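Local coordinates for diacylglycerol O-acyltransferase (Marinobacter hydrocarbonoclasticus, PDB 6CHJ), which probably transfers an acyl group from acyl-CoA to diacylglycerol or a long-chain alcohol, forming triacylglycerols and wax esters, at residues H118-L123 with Q127-T132. Residues are numbered along the deposited sequence; the frame is centred on the assembly and turned at random.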
loop_
_atom_site.group_PDB
_atom_site.type_symbol
_atom_site.label_atom_id
_atom_site.label_comp_id
_atom_site.label_asym_id
_atom_site.label_seq_id
_atom_site.Cartn_x
_atom_site.Cartn_y
_atom_site.Cartn_z
ATOM N N HIS B 118 -9.623 -5.978 -6.347
ATOM C CA HIS B 118 -9.515 -4.714 -7.061
ATOM C C HIS B 118 -10.118 -4.900 -8.452
ATOM O O HIS B 118 -9.536 -5.580 -9.307
ATOM C CB HIS B 118 -8.053 -4.270 -7.139
ATOM C CG HIS B 118 -7.457 -3.880 -5.818
ATOM N ND1 HIS B 118 -6.959 -2.616 -5.570
ATOM C CD2 HIS B 118 -7.271 -4.589 -4.674
ATOM C CE1 HIS B 118 -6.501 -2.560 -4.331
ATOM N NE2 HIS B 118 -6.679 -3.744 -3.766
ATOM N N LEU B 119 -11.279 -4.290 -8.682
ATOM C CA LEU B 119 -11.880 -4.243 -10.006
ATOM C C LEU B 119 -11.350 -3.016 -10.739
ATOM O O LEU B 119 -11.590 -1.878 -10.319
ATOM C CB LEU B 119 -13.405 -4.226 -9.899
ATOM C CG LEU B 119 -14.254 -3.981 -11.155
ATOM C CD1 LEU B 119 -13.998 -5.089 -12.154
ATOM C CD2 LEU B 119 -15.760 -3.874 -10.803
ATOM N N ILE B 120 -10.652 -3.247 -11.847
ATOM C CA ILE B 120 -9.973 -2.204 -12.611
ATOM C C ILE B 120 -10.744 -1.963 -13.906
ATOM O O ILE B 120 -10.956 -2.895 -14.697
ATOM C CB ILE B 120 -8.514 -2.586 -12.917
ATOM C CG1 ILE B 120 -7.766 -3.016 -11.632
ATOM C CG2 ILE B 120 -7.807 -1.438 -13.639
ATOM C CD1 ILE B 120 -6.647 -4.029 -11.888
ATOM N N GLU B 121 -11.146 -0.712 -14.130
ATOM C CA GLU B 121 -11.762 -0.234 -15.360
ATOM C C GLU B 121 -10.731 0.597 -16.112
ATOM O O GLU B 121 -9.574 0.708 -15.700
ATOM C CB GLU B 121 -13.045 0.577 -15.073
ATOM C CG GLU B 121 -12.821 2.051 -14.640
ATOM C CD GLU B 121 -14.051 2.974 -14.886
ATOM O OE1 GLU B 121 -15.189 2.467 -14.972
ATOM O OE2 GLU B 121 -13.876 4.217 -14.971
ATOM N N GLY B 122 -11.154 1.163 -17.243
ATOM C CA GLY B 122 -10.269 1.945 -18.085
ATOM C C GLY B 122 -9.375 1.153 -19.016
ATOM O O GLY B 122 -8.452 1.729 -19.597
ATOM N N LEU B 123 -9.594 -0.145 -19.173
ATOM C CA LEU B 123 -8.802 -0.885 -20.146
ATOM C C LEU B 123 -9.340 -0.612 -21.548
ATOM O O LEU B 123 -10.527 -0.335 -21.732
ATOM C CB LEU B 123 -8.811 -2.378 -19.823
ATOM C CG LEU B 123 -7.821 -2.770 -18.710
ATOM C CD1 LEU B 123 -8.364 -2.491 -17.288
ATOM C CD2 LEU B 123 -7.389 -4.212 -18.852
ATOM N N GLN B 127 -12.305 -4.480 -22.179
ATOM C CA GLN B 127 -11.883 -5.445 -21.182
ATOM C C GLN B 127 -11.885 -4.785 -19.811
ATOM O O GLN B 127 -11.834 -3.560 -19.694
ATOM C CB GLN B 127 -10.489 -5.994 -21.504
ATOM C CG GLN B 127 -10.337 -6.446 -22.941
ATOM C CD GLN B 127 -9.322 -7.571 -23.102
ATOM O OE1 GLN B 127 -9.634 -8.745 -22.877
ATOM N NE2 GLN B 127 -8.106 -7.218 -23.508
ATOM N N PHE B 128 -11.947 -5.619 -18.774
ATOM C CA PHE B 128 -11.711 -5.192 -17.406
ATOM C C PHE B 128 -10.840 -6.238 -16.704
ATOM O O PHE B 128 -10.551 -7.304 -17.259
ATOM C CB PHE B 128 -13.034 -4.953 -16.672
ATOM C CG PHE B 128 -13.842 -6.191 -16.435
ATOM C CD1 PHE B 128 -13.858 -6.785 -15.183
ATOM C CD2 PHE B 128 -14.621 -6.727 -17.442
ATOM C CE1 PHE B 128 -14.598 -7.918 -14.939
ATOM C CE2 PHE B 128 -15.378 -7.862 -17.211
ATOM C CZ PHE B 128 -15.369 -8.456 -15.949
ATOM N N ALA B 129 -10.420 -5.927 -15.467
ATOM C CA ALA B 129 -9.485 -6.784 -14.745
ATOM C C ALA B 129 -9.903 -6.954 -13.290
ATOM O O ALA B 129 -10.513 -6.070 -12.686
ATOM C CB ALA B 129 -8.048 -6.237 -14.792
ATOM N N LEU B 130 -9.562 -8.106 -12.725
ATOM C CA LEU B 130 -9.648 -8.320 -11.288
ATOM C C LEU B 130 -8.238 -8.556 -10.776
ATOM O O LEU B 130 -7.560 -9.485 -11.235
ATOM C CB LEU B 130 -10.539 -9.508 -10.923
ATOM C CG LEU B 130 -12.047 -9.360 -10.796
ATOM C CD1 LEU B 130 -12.565 -10.525 -9.972
ATOM C CD2 LEU B 130 -12.485 -7.994 -10.206
ATOM N N TYR B 131 -7.802 -7.726 -9.829
ATOM C CA TYR B 131 -6.589 -7.994 -9.070
ATOM C C TYR B 131 -6.982 -8.351 -7.650
ATOM O O TYR B 131 -7.499 -7.498 -6.917
ATOM C CB TYR B 131 -5.614 -6.822 -9.073
ATOM C CG TYR B 131 -4.510 -7.045 -8.045
ATOM C CD1 TYR B 131 -3.485 -7.983 -8.271
ATOM C CD2 TYR B 131 -4.533 -6.370 -6.832
ATOM C CE1 TYR B 131 -2.502 -8.212 -7.325
ATOM C CE2 TYR B 131 -3.566 -6.594 -5.868
ATOM C CZ TYR B 131 -2.550 -7.507 -6.114
ATOM O OH TYR B 131 -1.614 -7.670 -5.137
ATOM N N THR B 132 -6.687 -9.587 -7.252
ATOM C CA THR B 132 -7.026 -10.124 -5.943
ATOM C C THR B 132 -5.760 -10.341 -5.128
ATOM O O THR B 132 -4.771 -10.855 -5.643
ATOM C CB THR B 132 -7.785 -11.445 -6.088
ATOM O OG1 THR B 132 -8.921 -11.234 -6.932
ATOM C CG2 THR B 132 -8.255 -11.969 -4.745
#
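His118 and Tyr131 face each other as a hydrogen-bonded antiparallel pair, their side chains running side by side off the same face of the sheet. The tyrosine turns its CD2 edge toward the imidazole face, an edge-to-face pair with centroids 5.6 Å apart and planes at 65°. A Tyr131 chi1 of 169° sends the ring alongside the His118 side chain, with its CD2 3.9 Å from His118 CD2. The polar ends have other partners: His118 hydrogen-bonds to Glu85 through ND1 and to Glu116 through NE2, while Tyr131 OH hydrogen-bonds to His104 on helix 93-105. Replacing His118 by an alanine is likely to leave the Tyr131 edge without a ring to meet and Glu85 and Glu116 without their shared imidazole partner. On the same face, Ile120 reaches over with CD1, 3.9 Å from Ala129 CB and 4.1 Å from Tyr131 CB, against helix 93-105. The opposite face, with Leu119, Phe128 and Leu130, is apolar: Leu119 CD1 meets Phe128 CD1 obliquely at 3.5 Å and Leu130 CD2 at 3.8 Å, and Leu119 and Phe128 also rest on helix 39-49. Four backbone hydrogen bonds pair the strands, the Ile120 N to Ala129 O bond nearly straight at 176°. Near the turn, Leu123 CB packs 3.2 Å from Gln127 O. This is a beta hairpin within the mixed sheet of the catalytic domain, strand 82-86 flanking one arm and strand 22-30 the other, with helices on both faces.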